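Local coordinates for coenzyme Q-binding protein COQ10 START domain-containing protein (Deinococcus radiodurans R1, PDB 3GGN) that is of unknown function but probably binds a hydrophobic, lipid-like ligand in a START-like domain, at residues 14-19 / 100-105. Residues are numbered along the deposited sequence; the frame is centred on the assembly and turned at random.
Sequences KPAEQL and RGTEVV
Thr102 reaches from the first residue of strand 102-111 to the carbonyl of Lys14, and its hydroxyl makes the one hydrogen bond between residues 14-19 and 100-105. OG1 donates to Lys14 O over 2.7 Å, lying in the carbonyl plane at a C=O...O angle of 157°, fairly close to the line of the C=O bond. The torsion that sets this up places OG1 beside the backbone N of Thr102 and anti to its carbonyl carbon (chi1 -50°), while CG2, anti to the backbone N, lies against Ala16. Although Ala16 N stands 3.2 Å from Thr102 OG1, the angle is too poor for a bond, so the hydroxyl holds the residue ahead of the N-cap Pro15 and not the first helical N-H.

Apolar contacts lie beside this bond. Ala16 CB rests 4.0 Å from Thr102 CG2. Leu19, one turn further along the helix, runs past the threonine in the opposite direction and brings CD1 to 3.6 Å from Thr102 CB; the same methyl meets Val104 CG2 at 4.0 Å. Leu19 also packs on Phe93 of strand 86-95 and on Phe140 of helix 130-146, which continues the patch into the core between sheet and long C-terminal helix.

Backbone bonds from Thr102 to Ile12 and from Val104 to Val10 pair strand 102-111 with strand 4-12, which leads through a short connection containing Lys14 and Pro15 into helix 16-24. A valine in place of Thr102 would probably leave Lys14 O facing a methyl group, without its hydroxyl donor. The chemistry thus implies that the approach to the helix is tied to strand 102-111 by one hydroxyl-to-carbonyl bond, with methyl contacts alongside, within the START-like, helix-grip domain that forms this piece of the longer protein.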
loop_
_atom_site.group_PDB
_atom_site.type_symbol
_atom_site.label_atom_id
_atom_site.label_comp_id
_atom_site.label_asym_id
_atom_site.label_seq_id
_atom_site.Cartn_x
_atom_site.Cartn_y
_atom_site.Cartn_z
ATOM N N LYS B 14 -9.622 14.833 3.720
ATOM C CA LYS B 14 -10.508 14.017 4.543
ATOM C C LYS B 14 -10.511 14.536 5.984
ATOM O O LYS B 14 -9.569 15.199 6.413
ATOM C CB LYS B 14 -10.055 12.557 4.525
ATOM C CG LYS B 14 -10.304 11.832 3.203
ATOM C CD LYS B 14 -11.801 11.716 2.920
ATOM C CE LYS B 14 -12.082 10.941 1.647
ATOM N NZ LYS B 14 -13.525 11.036 1.257
ATOM N N PRO B 15 -11.582 14.250 6.744
ATOM C CA PRO B 15 -11.683 14.698 8.140
ATOM C C PRO B 15 -10.577 14.107 9.026
ATOM O O PRO B 15 -10.140 12.970 8.819
ATOM C CB PRO B 15 -13.071 14.216 8.560
ATOM C CG PRO B 15 -13.845 14.243 7.260
ATOM C CD PRO B 15 -12.850 13.654 6.286
ATOM N N ALA B 16 -10.145 14.878 10.020
ATOM C CA ALA B 16 -9.082 14.451 10.933
ATOM C C ALA B 16 -9.356 13.128 11.645
ATOM O O ALA B 16 -8.493 12.246 11.684
ATOM C CB ALA B 16 -8.806 15.558 11.967
ATOM N N GLU B 17 -10.546 12.998 12.220
ATOM C CA GLU B 17 -10.931 11.783 12.940
ATOM C C GLU B 17 -10.705 10.524 12.108
ATOM O O GLU B 17 -10.162 9.531 12.598
ATOM C CB GLU B 17 -12.411 11.844 13.347
ATOM C CG GLU B 17 -12.756 12.853 14.441
ATOM C CD GLU B 17 -12.201 12.475 15.811
ATOM O OE1 GLU B 17 -12.201 11.270 16.145
ATOM O OE2 GLU B 17 -11.784 13.388 16.561
ATOM N N GLN B 18 -11.129 10.567 10.852
ATOM C CA GLN B 18 -10.982 9.423 9.966
ATOM C C GLN B 18 -9.523 9.023 9.789
ATOM O O GLN B 18 -9.175 7.853 9.930
ATOM C CB GLN B 18 -11.588 9.736 8.603
ATOM C CG GLN B 18 -11.553 8.574 7.633
ATOM C CD GLN B 18 -12.067 8.960 6.259
ATOM O OE1 GLN B 18 -13.099 9.630 6.135
ATOM N NE2 GLN B 18 -11.359 8.532 5.219
ATOM N N LEU B 19 -8.674 10.000 9.486
ATOM C CA LEU B 19 -7.248 9.746 9.272
ATOM C C LEU B 19 -6.588 9.250 10.548
ATOM O O LEU B 19 -5.739 8.350 10.514
ATOM C CB LEU B 19 -6.561 11.023 8.798
ATOM C CG LEU B 19 -7.175 11.593 7.521
ATOM C CD1 LEU B 19 -6.589 12.969 7.269
ATOM C CD2 LEU B 19 -6.921 10.653 6.334
ATOM N N ARG B 100 -10.489 23.202 4.355
ATOM C CA ARG B 100 -10.880 21.799 4.432
ATOM C C ARG B 100 -9.637 20.924 4.329
ATOM O O ARG B 100 -8.542 21.404 4.023
ATOM C CB ARG B 100 -11.859 21.458 3.309
ATOM N N GLY B 101 -9.805 19.634 4.582
ATOM C CA GLY B 101 -8.668 18.744 4.518
ATOM C C GLY B 101 -7.834 18.831 5.779
ATOM O O GLY B 101 -7.861 19.830 6.505
ATOM N N THR B 102 -7.077 17.772 6.030
ATOM C CA THR B 102 -6.241 17.677 7.211
ATOM C C THR B 102 -4.792 17.493 6.810
ATOM O O THR B 102 -4.491 16.742 5.884
ATOM C CB THR B 102 -6.658 16.463 8.055
ATOM O OG1 THR B 102 -8.076 16.499 8.266
ATOM C CG2 THR B 102 -5.932 16.459 9.395
ATOM N N GLU B 103 -3.892 18.192 7.489
ATOM C CA GLU B 103 -2.484 18.029 7.186
ATOM C C GLU B 103 -1.918 17.059 8.213
ATOM O O GLU B 103 -1.906 17.341 9.414
ATOM C CB GLU B 103 -1.738 19.363 7.255
ATOM C CG GLU B 103 -0.233 19.213 7.064
ATOM C CD GLU B 103 0.498 20.544 7.059
ATOM O OE1 GLU B 103 0.215 21.373 7.949
ATOM O OE2 GLU B 103 1.360 20.756 6.171
ATOM N N VAL B 104 -1.483 15.900 7.732
ATOM C CA VAL B 104 -0.903 14.874 8.585
ATOM C C VAL B 104 0.593 15.136 8.657
ATOM O O VAL B 104 1.269 15.158 7.631
ATOM C CB VAL B 104 -1.134 13.460 8.001
ATOM C CG1 VAL B 104 -0.425 12.419 8.852
ATOM C CG2 VAL B 104 -2.627 13.162 7.940
ATOM N N VAL B 105 1.108 15.346 9.865
ATOM C CA VAL B 105 2.531 15.611 10.046
ATOM C C VAL B 105 3.157 14.434 10.790
ATOM O O VAL B 105 2.689 14.046 11.862
ATOM C CB VAL B 105 2.749 16.930 10.842
ATOM C CG1 VAL B 105 4.231 17.242 10.958
ATOM C CG2 VAL B 105 2.023 18.074 10.151
#